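Local coordinates for protein putative pyrroline carboxylate reductase (Streptococcus pyogenes, PDB 2AHR) that probably catalyses the last step of proline biosynthesis, the NAD(P)H-dependent reduction of 1-pyrroline-5-carboxylate to L-proline, at residues 83-88 / 105-110; 122-127 / 145-150. One frame throughout, in Å; residues are numbered along the deposited sequence.

Contact 1. Residues 83-88 / 105-110; sequences KQPIIS and DLPLLR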
loop_
_atom_site.group_PDB
_atom_site.type_symbol
_atom_site.label_atom_id
_atom_site.label_comp_id
_atom_site.label_asym_id
_atom_site.label_seq_id
_atom_site.Cartn_x
_atom_site.Cartn_y
_atom_site.Cartn_z
ATOM N N LYS E 83 31.831 -16.103 43.042
ATOM C CA LYS E 83 32.044 -16.137 44.486
ATOM C C LYS E 83 31.415 -14.929 45.192
ATOM O O LYS E 83 31.549 -14.761 46.416
ATOM C CB LYS E 83 33.553 -16.153 44.759
ATOM C CG LYS E 83 34.313 -17.321 44.104
ATOM C CD LYS E 83 35.763 -16.930 43.776
ATOM C CE LYS E 83 36.728 -18.133 43.849
ATOM N NZ LYS E 83 36.428 -19.259 42.888
ATOM N N GLN E 84 30.735 -14.088 44.412
ATOM C CA GLN E 84 30.156 -12.835 44.906
ATOM C C GLN E 84 28.880 -12.512 44.138
ATOM O O GLN E 84 28.621 -13.137 43.106
ATOM C CB GLN E 84 31.148 -11.691 44.723
ATOM C CG GLN E 84 31.531 -11.453 43.283
ATOM C CD GLN E 84 32.521 -12.476 42.788
ATOM O OE1 GLN E 84 32.173 -13.370 42.011
ATOM N NE2 GLN E 84 33.767 -12.360 43.243
ATOM N N PRO E 85 28.091 -11.521 44.621
ATOM C CA PRO E 85 26.909 -11.110 43.854
ATOM C C PRO E 85 27.298 -10.604 42.454
ATOM O O PRO E 85 28.402 -10.093 42.257
ATOM C CB PRO E 85 26.316 -9.975 44.701
ATOM C CG PRO E 85 26.831 -10.226 46.086
ATOM C CD PRO E 85 28.224 -10.740 45.868
ATOM N N ILE E 86 26.407 -10.788 41.486
ATOM C CA ILE E 86 26.670 -10.388 40.110
ATOM C C ILE E 86 25.540 -9.492 39.601
ATOM O O ILE E 86 24.361 -9.738 39.884
ATOM C CB ILE E 86 26.815 -11.629 39.189
ATOM C CG1 ILE E 86 27.948 -12.540 39.674
ATOM C CG2 ILE E 86 27.058 -11.235 37.736
ATOM C CD1 ILE E 86 27.762 -14.001 39.256
ATOM N N ILE E 87 25.922 -8.453 38.852
ATOM C CA ILE E 87 24.980 -7.591 38.149
ATOM C C ILE E 87 25.103 -7.823 36.654
ATOM O O ILE E 87 26.189 -7.673 36.076
ATOM C CB ILE E 87 25.231 -6.088 38.444
ATOM C CG1 ILE E 87 25.165 -5.793 39.953
ATOM C CG2 ILE E 87 24.245 -5.199 37.662
ATOM C CD1 ILE E 87 25.893 -4.493 40.357
ATOM N N SER E 88 23.983 -8.185 36.034
ATOM C CA SER E 88 23.892 -8.277 34.579
ATOM C C SER E 88 23.218 -7.045 34.008
ATOM O O SER E 88 22.175 -6.588 34.523
ATOM C CB SER E 88 23.123 -9.542 34.162
ATOM O OG SER E 88 22.831 -9.567 32.766
ATOM N N ASP E 105 23.384 -20.300 44.265
ATOM C CA ASP E 105 23.706 -19.777 45.594
ATOM C C ASP E 105 24.181 -18.319 45.581
ATOM O O ASP E 105 24.648 -17.812 46.595
ATOM C CB ASP E 105 24.730 -20.682 46.302
ATOM C CG ASP E 105 26.025 -20.852 45.510
ATOM O OD1 ASP E 105 26.026 -20.662 44.269
ATOM O OD2 ASP E 105 27.054 -21.182 46.139
ATOM N N LEU E 106 24.034 -17.636 44.447
ATOM C CA LEU E 106 24.481 -16.245 44.329
ATOM C C LEU E 106 23.331 -15.228 44.313
ATOM O O LEU E 106 22.325 -15.433 43.625
ATOM C CB LEU E 106 25.379 -16.068 43.105
ATOM C CG LEU E 106 26.634 -16.948 43.141
ATOM C CD1 LEU E 106 27.341 -16.955 41.796
ATOM C CD2 LEU E 106 27.592 -16.530 44.270
ATOM N N PRO E 107 23.467 -14.140 45.092
ATOM C CA PRO E 107 22.556 -13.015 44.885
ATOM C C PRO E 107 22.826 -12.438 43.496
ATOM O O PRO E 107 23.970 -12.165 43.158
ATOM C CB PRO E 107 22.962 -12.020 45.988
ATOM C CG PRO E 107 23.708 -12.880 47.027
ATOM C CD PRO E 107 24.430 -13.884 46.181
ATOM N N LEU E 108 21.782 -12.301 42.684
ATOM C CA LEU E 108 21.943 -11.796 41.319
ATOM C C LEU E 108 21.011 -10.628 41.065
ATOM O O LEU E 108 19.835 -10.626 41.498
ATOM C CB LEU E 108 21.708 -12.894 40.270
ATOM C CG LEU E 108 22.505 -14.210 40.357
ATOM C CD1 LEU E 108 21.821 -15.282 39.540
ATOM C CD2 LEU E 108 23.970 -14.040 39.932
ATOM N N LEU E 109 21.548 -9.636 40.364
ATOM C CA LEU E 109 20.789 -8.434 40.039
ATOM C C LEU E 109 20.812 -8.141 38.562
ATOM O O LEU E 109 21.795 -8.430 37.872
ATOM C CB LEU E 109 21.309 -7.217 40.815
ATOM C CG LEU E 109 21.214 -7.334 42.336
ATOM C CD1 LEU E 109 22.576 -7.720 42.912
ATOM C CD2 LEU E 109 20.681 -6.060 42.959
ATOM N N ARG E 110 19.709 -7.570 38.083
ATOM C CA ARG E 110 19.649 -7.048 36.728
ATOM C C ARG E 110 19.464 -5.532 36.707
ATOM O O ARG E 110 18.636 -4.985 37.449
ATOM C CB ARG E 110 18.495 -7.692 35.933
ATOM C CG ARG E 110 18.774 -9.067 35.384
ATOM C CD ARG E 110 17.577 -9.545 34.547
ATOM N NE ARG E 110 17.527 -8.931 33.215
ATOM C CZ ARG E 110 16.520 -9.095 32.356
ATOM N NH1 ARG E 110 15.465 -9.839 32.684
ATOM N NH2 ARG E 110 16.572 -8.517 31.166
#

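Contact 2. Residues 122-127 / 145-150; sequences SSTALT and DSFGST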
loop_
_atom_site.group_PDB
_atom_site.type_symbol
_atom_site.label_atom_id
_atom_site.label_comp_id
_atom_site.label_asym_id
_atom_site.label_seq_id
_atom_site.Cartn_x
_atom_site.Cartn_y
_atom_site.Cartn_z
ATOM N N SER E 122 21.469 8.336 32.788
ATOM C CA SER E 122 20.818 7.098 32.414
ATOM C C SER E 122 19.474 6.973 33.137
ATOM O O SER E 122 19.292 7.514 34.237
ATOM C CB SER E 122 21.716 5.916 32.743
ATOM O OG SER E 122 21.044 4.697 32.526
ATOM N N SER E 123 18.524 6.294 32.497
ATOM C CA SER E 123 17.278 5.915 33.160
ATOM C C SER E 123 17.345 4.398 33.308
ATOM O O SER E 123 17.089 3.660 32.345
ATOM C CB SER E 123 16.053 6.357 32.332
ATOM O OG SER E 123 16.137 7.740 31.966
ATOM N N THR E 124 17.686 3.938 34.512
ATOM C CA THR E 124 18.117 2.563 34.751
ATOM C C THR E 124 17.135 1.766 35.587
ATOM O O THR E 124 16.785 2.166 36.702
ATOM C CB THR E 124 19.506 2.542 35.449
ATOM O OG1 THR E 124 20.441 3.291 34.660
ATOM C CG2 THR E 124 20.039 1.112 35.610
ATOM N N ALA E 125 16.682 0.629 35.052
ATOM C CA ALA E 125 15.875 -0.294 35.826
ATOM C C ALA E 125 16.798 -1.154 36.694
ATOM O O ALA E 125 17.937 -1.457 36.303
ATOM C CB ALA E 125 15.023 -1.174 34.916
ATOM N N LEU E 126 16.285 -1.552 37.859
ATOM C CA LEU E 126 17.026 -2.392 38.795
ATOM C C LEU E 126 16.098 -3.427 39.403
ATOM O O LEU E 126 15.013 -3.093 39.880
ATOM C CB LEU E 126 17.655 -1.550 39.918
ATOM C CG LEU E 126 18.231 -2.273 41.163
ATOM C CD1 LEU E 126 19.456 -3.118 40.799
ATOM C CD2 LEU E 126 18.578 -1.259 42.257
ATOM N N THR E 127 16.522 -4.683 39.390
ATOM C CA THR E 127 15.812 -5.717 40.136
ATOM C C THR E 127 16.771 -6.812 40.628
ATOM O O THR E 127 17.861 -6.977 40.081
ATOM C CB THR E 127 14.624 -6.291 39.317
ATOM O OG1 THR E 127 13.707 -6.931 40.207
ATOM C CG2 THR E 127 15.095 -7.278 38.242
ATOM N N ASP E 145 22.547 5.030 40.862
ATOM C CA ASP E 145 22.331 6.474 41.033
ATOM C C ASP E 145 23.571 7.306 40.666
ATOM O O ASP E 145 23.471 8.515 40.446
ATOM C CB ASP E 145 21.835 6.817 42.446
ATOM C CG ASP E 145 20.360 6.455 42.664
ATOM O OD1 ASP E 145 19.597 6.302 41.681
ATOM O OD2 ASP E 145 19.944 6.342 43.840
ATOM N N SER E 146 24.730 6.662 40.574
ATOM C CA SER E 146 25.950 7.383 40.210
ATOM C C SER E 146 26.016 7.724 38.726
ATOM O O SER E 146 26.780 8.600 38.337
ATOM C CB SER E 146 27.213 6.625 40.638
ATOM O OG SER E 146 27.521 5.556 39.749
ATOM N N PHE E 147 25.225 7.048 37.891
ATOM C CA PHE E 147 25.237 7.368 36.460
ATOM C C PHE E 147 23.863 7.705 35.891
ATOM O O PHE E 147 23.666 7.677 34.687
ATOM C CB PHE E 147 25.991 6.303 35.636
ATOM C CG PHE E 147 25.473 4.881 35.808
ATOM C CD1 PHE E 147 24.302 4.458 35.154
ATOM C CD2 PHE E 147 26.173 3.952 36.600
ATOM C CE1 PHE E 147 23.835 3.154 35.295
ATOM C CE2 PHE E 147 25.703 2.639 36.750
ATOM C CZ PHE E 147 24.526 2.242 36.098
ATOM N N GLY E 148 22.922 8.046 36.764
ATOM C CA GLY E 148 21.598 8.476 36.347
ATOM C C GLY E 148 20.567 8.288 37.442
ATOM O O GLY E 148 20.894 8.357 38.611
ATOM N N SER E 149 19.320 8.039 37.055
ATOM C CA SER E 149 18.258 7.689 37.990
ATOM C C SER E 149 18.025 6.176 37.983
ATOM O O SER E 149 18.527 5.448 37.086
ATOM C CB SER E 149 16.975 8.425 37.619
ATOM O OG SER E 149 17.149 9.820 37.804
ATOM N N THR E 150 17.277 5.706 38.981
ATOM C CA THR E 150 17.046 4.278 39.154
ATOM C C THR E 150 15.562 3.998 39.316
ATOM O O THR E 150 14.878 4.656 40.110
ATOM C CB THR E 150 17.822 3.720 40.355
ATOM O OG1 THR E 150 19.200 4.094 40.230
ATOM C CG2 THR E 150 17.728 2.173 40.401
HETATM O O HOH W 1 21.136 5.085 36.461
#

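Contact 1. Residues 83-88 / 105-110
Pro85 and Pro107 bring their pyrrolidine rings together at CB (Pro85 CB to Pro107 CB 4.1 Å). Near them the Gln84 amide is held at both ends: OE1 takes Lys83 N from above its carbonyl plane, while NE2 reaches Ile58 O and Val61 O. The prolines lead into two neighbouring parallel strands of the Rossmann-type sheet, the strands of a beta-alpha-beta unit that crosses over through helix 95-102. Toward that helix, Ile86 and Leu108 extend next to each other in the same direction; with CG set anti to its own carbonyl carbon (chi1 -54°), Leu108 brings CD2 to 3.8 Å from Ile86 CB. Ile86 CD1 also meets Leu106 CD1 at 3.9 Å. The other face carries Ile87 and Leu109, whose side chains slant across each other. Arg110, paired with Ser88 on the same face as Ile86 and Leu108, forms a salt bridge through NH1 with Glu155. Backbone bonds alternate along the pair: Ile86 N to Pro107 O is the longest at 3.3 Å, Leu109 N returns to Ile86 O, and Ser88 N reaches Leu109 O at 2.9 Å, nearly straight at 165°.

Contact 2. Residues 122-127 / 145-150
Strands 122-127 and 148-150 run parallel, Ser122 opposite Gly148 and Thr124 opposite Thr150, the backbone bonds going from Ser122 N to Phe147 O (3.0 Å), from Ser149 N back to Ser122 O, and from Thr124 N to Ser149 O, where the donor stands above the carbonyl plane. Gly148, at backbone angles suited to glycine, lets the chains close in until its CA is 3.3 Å from Ser122 O. Just before it, the Phe147 ring leaves the backbone between N and the carbonyl carbon (chi1 56°) and turns its edge to the other strand: Ser122 CB lies in the ring plane, 3.8 Å from Phe147 CD1, and Thr124 OG1 comes within 3.5 Å of Phe147 CE1. Ser122 OG donates to Thr124 OG1 (2.6 Å) and is also bonded to Asn114 N; Thr124 OG1 in turn donates to a water that gives a bond to Ser149 O, so that Ser149 O is held by both Thr124 N and the water. Thr150 CG2 touches Leu126 CB at 3.8 Å, while Thr150 OG1 bonds to Thr144 OG1 and donates to Asp145 OD1 from above the carboxylate plane. On the opposite face, Gln199 of the second subunit packs on Ser123 and Ser149. This is a beta-alpha-beta crossover through helix 134-145, at the edge of this chain's sheet in the nucleotide-binding domain.

Contacts 1 and 2 follow each other along the chain and lie in one sheet, their centres about 17 Å apart. They join where strand 108-112 runs antiparallel to strand 122-128: a probable hydrogen bond links Arg110 N to Thr127 O at 2.8 Å, and Leu109 CD2 packs on Leu126 CD1 at 3.8 Å. Helix 134-145 spans the seam, Val140 touching Ile87 and Leu109 of contact 1 and Leu126 of contact 2. Both contacts lie near the cofactor: the side chain of Ser88 is about 6 Å from a bound NADP and that of Ser122 about 8 Å. Arg110's side chain lies about 7 Å from the sodium ion.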